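Local atomic coordinates of 2,3-dihydroxybenzoate-AMP ligase (Bacillus subtilis, PDB entry 1MDB), a protein that belongs to the ANL superfamily of AMP-binding enzymes, with a large N-terminal region and a smaller C-terminal domain. Residues Asp76-Gln81 and Ala123-Ile128; Ser472-Ile477 and Lys501-Val506. All coordinates share one frame; numbering follows the deposited sequence.

Contact 1: Asp76-Gln81 and Ala123-Ile128; sequences DRVVVQ and AAAYII. With SO4 (sulfate ion), chain B.
Parallel strand pairing sets Val79 and Val80 beside Tyr126 and Ile127, a buried contact in a mixed sheet of the large N-terminal region. The backbones interlock alternately: Ile127 N gives a nearly straight bond to Val79 O (2.9 Å), and Ile127 O in turn receives Gln81 N. At the start Ala124 N binds Arg77 O at 2.9 Å; next, Val79 N reaches Ala125 O at 3.1 Å in a more bent bond (136°). Arg77 NH1, also bonded to Lys75 O, makes weak hydrogen bonds to a sulfate ion. Strand 77-80 also pairs with strand 101-104 and so lies between two parallel neighbours, a layered alpha/beta arrangement with helices on both faces. On one, Val78 CG1 meets Ile127 CD1 at 3.7 Å beside helix 86-98. On the other, near helix 111-120, Tyr126 passes its ring edge along Val79 O. With CG anti to the backbone N (chi1 178°), the ring extends far enough for Tyr126 OH to donate to Gln81 OE1 at 2.6 Å, almost in line with the amide C=O. Ring and amide planes are 36° apart. Gln81 NE2 is held by the carbonyls of Leu106 and His109, so both ends of its amide are engaged.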
ATOM      1  N   ASP A  76      -2.005   6.232 -23.380  1.00 31.87           N
ATOM      2  CA  ASP A  76      -3.018   5.184 -23.235  1.00 32.22           C
ATOM      3  C   ASP A  76      -2.950   4.589 -21.837  1.00 30.89           C
ATOM      4  O   ASP A  76      -1.858   4.414 -21.283  1.00 29.20           O
ATOM      5  CB  ASP A  76      -2.792   4.036 -24.221  1.00 34.39           C
ATOM      6  CG  ASP A  76      -3.406   4.292 -25.572  1.00 36.47           C
ATOM      7  OD1 ASP A  76      -4.260   5.189 -25.672  1.00 38.94           O
ATOM      8  OD2 ASP A  76      -3.044   3.581 -26.531  1.00 38.06           O
ATOM      9  N   ARG A  77      -4.108   4.274 -21.266  1.00 29.08           N
ATOM     10  CA  ARG A  77      -4.134   3.652 -19.956  1.00 27.70           C
ATOM     11  C   ARG A  77      -4.189   2.148 -20.124  1.00 28.57           C
ATOM     12  O   ARG A  77      -4.848   1.626 -21.032  1.00 26.64           O
ATOM     13  CB  ARG A  77      -5.327   4.135 -19.129  1.00 28.26           C
ATOM     14  CG  ARG A  77      -5.044   5.430 -18.395  1.00 27.65           C
ATOM     15  CD  ARG A  77      -4.967   6.587 -19.371  1.00 28.78           C
ATOM     16  NE  ARG A  77      -6.293   6.908 -19.891  1.00 28.07           N
ATOM     17  CZ  ARG A  77      -6.529   7.821 -20.827  1.00 32.66           C
ATOM     18  NH1 ARG A  77      -5.517   8.504 -21.354  1.00 28.07           N
ATOM     19  NH2 ARG A  77      -7.779   8.063 -21.223  1.00 28.84           N
ATOM     20  N   VAL A  78      -3.469   1.445 -19.258  1.00 28.81           N
ATOM     21  CA  VAL A  78      -3.447  -0.004 -19.320  1.00 27.26           C
ATOM     22  C   VAL A  78      -3.604  -0.575 -17.931  1.00 27.62           C
ATOM     23  O   VAL A  78      -2.721  -0.432 -17.081  1.00 28.55           O
ATOM     24  CB  VAL A  78      -2.137  -0.509 -19.962  1.00 28.04           C
ATOM     25  CG1 VAL A  78      -2.086  -2.023 -19.946  1.00 24.73           C
ATOM     26  CG2 VAL A  78      -2.041   0.009 -21.401  1.00 24.59           C
ATOM     27  N   VAL A  79      -4.747  -1.213 -17.698  1.00 27.16           N
ATOM     28  CA  VAL A  79      -5.025  -1.816 -16.407  1.00 24.22           C
ATOM     29  C   VAL A  79      -4.157  -3.049 -16.252  1.00 25.26           C
ATOM     30  O   VAL A  79      -4.262  -3.999 -17.034  1.00 26.01           O
ATOM     31  CB  VAL A  79      -6.507  -2.212 -16.273  1.00 24.40           C
ATOM     32  CG1 VAL A  79      -6.790  -2.732 -14.861  1.00 23.29           C
ATOM     33  CG2 VAL A  79      -7.392  -1.014 -16.572  1.00 23.35           C
ATOM     34  N   VAL A  80      -3.277  -3.011 -15.255  1.00 23.75           N
ATOM     35  CA  VAL A  80      -2.373  -4.121 -14.960  1.00 23.85           C
ATOM     36  C   VAL A  80      -2.836  -4.785 -13.658  1.00 23.87           C
ATOM     37  O   VAL A  80      -2.943  -4.135 -12.616  1.00 25.54           O
ATOM     38  CB  VAL A  80      -0.899  -3.626 -14.787  1.00 23.61           C
ATOM     39  CG1 VAL A  80       0.048  -4.818 -14.640  1.00 24.77           C
ATOM     40  CG2 VAL A  80      -0.478  -2.770 -15.978  1.00 22.17           C
ATOM     41  N   GLN A  81      -3.145  -6.069 -13.723  1.00 24.03           N
ATOM     42  CA  GLN A  81      -3.583  -6.804 -12.538  1.00 26.74           C
ATOM     43  C   GLN A  81      -2.804  -8.114 -12.437  1.00 26.39           C
ATOM     44  O   GLN A  81      -3.343  -9.195 -12.681  1.00 28.72           O
ATOM     45  CB  GLN A  81      -5.092  -7.081 -12.603  1.00 23.86           C
ATOM     46  CG  GLN A  81      -5.629  -7.908 -11.434  1.00 22.93           C
ATOM     47  CD  GLN A  81      -7.117  -8.200 -11.554  1.00 25.24           C
ATOM     48  OE1 GLN A  81      -7.627  -8.404 -12.656  1.00 25.90           O
ATOM     49  NE2 GLN A  81      -7.812  -8.242 -10.422  1.00 25.33           N
ATOM     50  N   ALA A 123      -9.393   2.303 -20.687  1.00 30.85           N
ATOM     51  CA  ALA A 123      -8.247   1.431 -20.921  1.00 30.91           C
ATOM     52  C   ALA A 123      -8.149   0.857 -22.330  1.00 31.18           C
ATOM     53  O   ALA A 123      -9.146   0.410 -22.909  1.00 30.63           O
ATOM     54  CB  ALA A 123      -8.261   0.291 -19.901  1.00 29.32           C
ATOM     55  N   ALA A 124      -6.931   0.863 -22.865  1.00 31.67           N
ATOM     56  CA  ALA A 124      -6.656   0.331 -24.196  1.00 31.34           C
ATOM     57  C   ALA A 124      -6.277  -1.141 -24.109  1.00 30.82           C
ATOM     58  O   ALA A 124      -6.287  -1.863 -25.119  1.00 31.26           O
ATOM     59  CB  ALA A 124      -5.527   1.113 -24.849  1.00 30.87           C
ATOM     60  N   ALA A 125      -5.931  -1.583 -22.902  1.00 29.16           N
ATOM     61  CA  ALA A 125      -5.535  -2.967 -22.675  1.00 26.19           C
ATOM     62  C   ALA A 125      -5.706  -3.390 -21.218  1.00 25.65           C
ATOM     63  O   ALA A 125      -5.737  -2.563 -20.299  1.00 25.58           O
ATOM     64  CB  ALA A 125      -4.090  -3.172 -23.128  1.00 27.01           C
ATOM     65  N   TYR A 126      -5.840  -4.694 -21.021  1.00 26.18           N
ATOM     66  CA  TYR A 126      -6.030  -5.290 -19.698  1.00 25.76           C
ATOM     67  C   TYR A 126      -5.004  -6.400 -19.649  1.00 26.13           C
ATOM     68  O   TYR A 126      -4.999  -7.280 -20.513  1.00 26.94           O
ATOM     69  CB  TYR A 126      -7.449  -5.865 -19.596  1.00 26.72           C
ATOM     70  CG  TYR A 126      -7.829  -6.574 -18.298  1.00 25.94           C
ATOM     71  CD1 TYR A 126      -8.823  -7.553 -18.301  1.00 26.66           C
ATOM     72  CD2 TYR A 126      -7.234  -6.251 -17.082  1.00 25.35           C
ATOM     73  CE1 TYR A 126      -9.215  -8.191 -17.136  1.00 25.21           C
ATOM     74  CE2 TYR A 126      -7.621  -6.884 -15.908  1.00 23.18           C
ATOM     75  CZ  TYR A 126      -8.617  -7.856 -15.944  1.00 26.48           C
ATOM     76  OH  TYR A 126      -9.036  -8.486 -14.792  1.00 26.11           O
ATOM     77  N   ILE A 127      -4.121  -6.349 -18.660  1.00 25.92           N
ATOM     78  CA  ILE A 127      -3.068  -7.355 -18.522  1.00 27.13           C
ATOM     79  C   ILE A 127      -3.239  -8.205 -17.257  1.00 27.62           C
ATOM     80  O   ILE A 127      -3.244  -7.683 -16.137  1.00 27.89           O
ATOM     81  CB  ILE A 127      -1.690  -6.676 -18.510  1.00 25.09           C
ATOM     82  CG1 ILE A 127      -1.515  -5.867 -19.804  1.00 25.54           C
ATOM     83  CG2 ILE A 127      -0.588  -7.720 -18.373  1.00 27.20           C
ATOM     84  CD1 ILE A 127      -0.166  -5.149 -19.920  1.00 22.48           C
ATOM     85  N   ILE A 128      -3.366  -9.517 -17.451  1.00 26.37           N
ATOM     86  CA  ILE A 128      -3.574 -10.463 -16.354  1.00 27.36           C
ATOM     87  C   ILE A 128      -2.729 -11.732 -16.461  1.00 29.67           C
ATOM     88  O   ILE A 128      -2.153 -12.030 -17.513  1.00 29.71           O
ATOM     89  CB  ILE A 128      -5.031 -10.965 -16.319  1.00 26.74           C
ATOM     90  CG1 ILE A 128      -5.402 -11.519 -17.701  1.00 27.21           C
ATOM     91  CG2 ILE A 128      -5.983  -9.854 -15.896  1.00 29.17           C
ATOM     92  CD1 ILE A 128      -6.676 -12.339 -17.719  1.00 25.21           C
TER
HETATM   93  S   SO4 B 999      -6.109  12.066 -22.937  1.00 53.54           S
HETATM   94  O1  SO4 B 999      -7.019  11.318 -22.046  1.00 50.55           O
HETATM   95  O2  SO4 B 999      -5.265  12.982 -22.142  1.00 50.01           O
HETATM   96  O3  SO4 B 999      -5.250  11.115 -23.670  1.00 53.36           O
HETATM   97  O4  SO4 B 999      -6.908  12.839 -23.912  1.00 52.60           O

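Contact 2: Ser472-Ile477 and Lys501-Val506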
ATOM      1  N   SER A 472     -20.441   0.219  20.818  1.00 28.90           N
ATOM      2  CA  SER A 472     -19.197  -0.329  20.306  1.00 28.23           C
ATOM      3  C   SER A 472     -19.151  -1.847  20.327  1.00 27.45           C
ATOM      4  O   SER A 472     -19.575  -2.480  21.297  1.00 28.37           O
ATOM      5  CB  SER A 472     -18.033   0.212  21.127  1.00 28.94           C
ATOM      6  OG  SER A 472     -18.050  -0.364  22.417  1.00 27.25           O
ATOM      7  N   CYS A 473     -18.609  -2.416  19.254  1.00 28.58           N
ATOM      8  CA  CYS A 473     -18.468  -3.864  19.114  1.00 28.51           C
ATOM      9  C   CYS A 473     -17.030  -4.181  18.743  1.00 27.31           C
ATOM     10  O   CYS A 473     -16.485  -3.579  17.816  1.00 30.23           O
ATOM     11  CB  CYS A 473     -19.384  -4.389  18.007  1.00 28.94           C
ATOM     12  SG  CYS A 473     -19.310  -6.183  17.761  1.00 31.12           S
ATOM     13  N   VAL A 474     -16.403  -5.102  19.466  1.00 26.85           N
ATOM     14  CA  VAL A 474     -15.030  -5.483  19.140  1.00 25.92           C
ATOM     15  C   VAL A 474     -14.980  -6.909  18.614  1.00 25.72           C
ATOM     16  O   VAL A 474     -15.471  -7.840  19.257  1.00 26.28           O
ATOM     17  CB  VAL A 474     -14.067  -5.386  20.365  1.00 26.25           C
ATOM     18  CG1 VAL A 474     -14.509  -6.323  21.493  1.00 21.75           C
ATOM     19  CG2 VAL A 474     -12.665  -5.748  19.927  1.00 24.52           C
ATOM     20  N   PHE A 475     -14.408  -7.088  17.429  1.00 26.77           N
ATOM     21  CA  PHE A 475     -14.282  -8.431  16.879  1.00 26.21           C
ATOM     22  C   PHE A 475     -12.940  -8.967  17.364  1.00 25.94           C
ATOM     23  O   PHE A 475     -11.911  -8.326  17.209  1.00 25.49           O
ATOM     24  CB  PHE A 475     -14.339  -8.402  15.349  1.00 27.55           C
ATOM     25  CG  PHE A 475     -15.707  -8.122  14.805  1.00 26.97           C
ATOM     26  CD1 PHE A 475     -16.240  -6.836  14.848  1.00 25.90           C
ATOM     27  CD2 PHE A 475     -16.479  -9.153  14.261  1.00 27.26           C
ATOM     28  CE1 PHE A 475     -17.524  -6.575  14.360  1.00 26.99           C
ATOM     29  CE2 PHE A 475     -17.765  -8.905  13.769  1.00 25.97           C
ATOM     30  CZ  PHE A 475     -18.288  -7.618  13.821  1.00 26.20           C
ATOM     31  N   ILE A 476     -12.966 -10.136  17.982  1.00 27.25           N
ATOM     32  CA  ILE A 476     -11.755 -10.746  18.506  1.00 27.05           C
ATOM     33  C   ILE A 476     -11.443 -12.061  17.788  1.00 29.93           C
ATOM     34  O   ILE A 476     -12.340 -12.865  17.521  1.00 30.84           O
ATOM     35  CB  ILE A 476     -11.914 -11.068  20.011  1.00 26.79           C
ATOM     36  CG1 ILE A 476     -12.173  -9.783  20.810  1.00 25.09           C
ATOM     37  CG2 ILE A 476     -10.689 -11.803  20.517  1.00 27.34           C
ATOM     38  CD1 ILE A 476     -10.998  -8.816  20.846  1.00 24.84           C
ATOM     39  N   ILE A 477     -10.173 -12.261  17.458  1.00 31.38           N
ATOM     40  CA  ILE A 477      -9.731 -13.505  16.849  1.00 31.53           C
ATOM     41  C   ILE A 477      -9.039 -14.202  18.013  1.00 32.43           C
ATOM     42  O   ILE A 477      -7.989 -13.754  18.481  1.00 29.42           O
ATOM     43  CB  ILE A 477      -8.727 -13.273  15.704  1.00 33.42           C
ATOM     44  CG1 ILE A 477      -9.440 -12.635  14.504  1.00 33.04           C
ATOM     45  CG2 ILE A 477      -8.100 -14.598  15.298  1.00 33.94           C
ATOM     46  CD1 ILE A 477      -8.508 -12.225  13.366  1.00 31.23           C
ATOM     47  N   LYS A 501     -15.233   3.327  27.167  1.00 32.07           N
ATOM     48  CA  LYS A 501     -14.333   2.788  26.142  1.00 33.03           C
ATOM     49  C   LYS A 501     -14.447   1.272  26.060  1.00 33.52           C
ATOM     50  O   LYS A 501     -14.001   0.657  25.089  1.00 34.22           O
ATOM     51  CB  LYS A 501     -12.873   3.143  26.457  1.00 31.71           C
ATOM     52  CG  LYS A 501     -12.531   4.625  26.363  1.00 30.49           C
ATOM     53  CD  LYS A 501     -11.121   4.881  26.867  1.00 28.30           C
ATOM     54  CE  LYS A 501     -10.747   6.343  26.732  1.00 29.47           C
ATOM     55  NZ  LYS A 501      -9.379   6.600  27.228  1.00 29.00           N
ATOM     56  N   ILE A 502     -15.024   0.676  27.097  1.00 33.14           N
ATOM     57  CA  ILE A 502     -15.194  -0.767  27.149  1.00 33.54           C
ATOM     58  C   ILE A 502     -16.198  -1.197  26.089  1.00 32.52           C
ATOM     59  O   ILE A 502     -17.309  -0.670  26.029  1.00 33.00           O
ATOM     60  CB  ILE A 502     -15.696  -1.217  28.540  1.00 33.48           C
ATOM     61  CG1 ILE A 502     -14.640  -0.893  29.599  1.00 34.75           C
ATOM     62  CG2 ILE A 502     -15.999  -2.715  28.535  1.00 34.31           C
ATOM     63  CD1 ILE A 502     -15.147  -1.051  31.008  1.00 34.14           C
ATOM     64  N   PRO A 503     -15.820  -2.167  25.242  1.00 31.36           N
ATOM     65  CA  PRO A 503     -16.709  -2.657  24.180  1.00 31.35           C
ATOM     66  C   PRO A 503     -18.071  -3.047  24.740  1.00 29.87           C
ATOM     67  O   PRO A 503     -18.147  -3.756  25.737  1.00 30.93           O
ATOM     68  CB  PRO A 503     -15.967  -3.879  23.633  1.00 30.29           C
ATOM     69  CG  PRO A 503     -14.517  -3.571  23.927  1.00 32.24           C
ATOM     70  CD  PRO A 503     -14.587  -2.972  25.312  1.00 29.85           C
ATOM     71  N   ASP A 504     -19.141  -2.582  24.109  1.00 31.53           N
ATOM     72  CA  ASP A 504     -20.482  -2.945  24.558  1.00 30.56           C
ATOM     73  C   ASP A 504     -20.742  -4.378  24.138  1.00 30.83           C
ATOM     74  O   ASP A 504     -21.456  -5.124  24.807  1.00 30.44           O
ATOM     75  CB  ASP A 504     -21.534  -2.053  23.903  1.00 31.38           C
ATOM     76  CG  ASP A 504     -21.484  -0.639  24.407  1.00 30.32           C
ATOM     77  OD1 ASP A 504     -21.785  -0.441  25.598  1.00 29.74           O
ATOM     78  OD2 ASP A 504     -21.141   0.264  23.617  1.00 30.38           O
ATOM     79  N   ARG A 505     -20.146  -4.766  23.019  1.00 31.10           N
ATOM     80  CA  ARG A 505     -20.353  -6.109  22.503  1.00 30.37           C
ATOM     81  C   ARG A 505     -19.078  -6.758  21.973  1.00 29.00           C
ATOM     82  O   ARG A 505     -18.217  -6.086  21.407  1.00 29.29           O
ATOM     83  CB  ARG A 505     -21.417  -6.053  21.412  1.00 28.55           C
ATOM     84  CG  ARG A 505     -21.686  -7.371  20.725  1.00 31.22           C
ATOM     85  CD  ARG A 505     -22.986  -7.301  19.954  1.00 27.36           C
ATOM     86  NE  ARG A 505     -23.209  -8.514  19.182  1.00 30.77           N
ATOM     87  CZ  ARG A 505     -24.396  -8.894  18.718  1.00 31.09           C
ATOM     88  NH1 ARG A 505     -25.468  -8.157  18.959  1.00 31.24           N
ATOM     89  NH2 ARG A 505     -24.505 -10.005  18.001  1.00 30.51           N
ATOM     90  N   VAL A 506     -18.970  -8.069  22.157  1.00 29.02           N
ATOM     91  CA  VAL A 506     -17.804  -8.824  21.704  1.00 29.40           C
ATOM     92  C   VAL A 506     -18.174  -9.937  20.725  1.00 31.15           C
ATOM     93  O   VAL A 506     -19.032 -10.771  21.020  1.00 31.67           O
ATOM     94  CB  VAL A 506     -17.066  -9.460  22.897  1.00 29.94           C
ATOM     95  CG1 VAL A 506     -15.924 -10.332  22.397  1.00 27.51           C
ATOM     96  CG2 VAL A 506     -16.541  -8.367  23.829  1.00 26.29           C
TER
HETATM   97  O   HOH W   1     -17.211   1.573  24.261  1.00 35.63           O
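Ser472 turns OG into the space between its own backbone N and carbonyl carbon (chi1 71°), where it accepts Asp504 N at 3.0 Å, while Asp504 places CG beside its own N (chi1 -70°) and returns OD2 to Ser472 N. This reciprocal grip opens the parallel pairing of strands 469-478 and 505-508, the two strands of a beta-alpha-beta unit in the C-terminal domain whose crossover carries helix 485-494. The carboxylate meets Ser472 N through the anti lone pair of OD2, at 2.9 Å. Its other oxygen, OD1, forms salt bridges with Arg435 and Arg471, which would probably stabilise the negative charge. Ser472 O takes Arg505 N, and Arg505 O then receives Val474 N at 2.8 Å, carrying the ladder onward. On the face toward helix 485-494, Val474 CG1 lies against Pro503 CB (3.6 Å) and also reaches Val506 CG2, bridging loop and strand. Cys473 SG and the aliphatic CG of Arg505 meet on the other face, where both side chains touch Ile529 of helix 522-534. A water completes the polar end, accepting from Ser472 OG at 2.8 Å and donating to Ile502 O at 2.9 Å.

Parallel strand pairing serves both contacts, but in separate sheets of different domains, on opposite sides of the chain's centre and with nearest atoms about 24 Å apart. Contact 1 is the more deeply buried: its strand 77-80 is internal to a sheet, and its main side-chain hydrogen bond is between uncharged groups, with a sulfate, to which Arg77 bonds weakly, at one margin. Contact 2 is partly buried and involves strand 505-508 at the edge of a three-stranded sheet. There the strand is entered from a loop, and an aspartate, a serine and a water supply bonds where the regular ladder has yet to begin. Helices pack beside both.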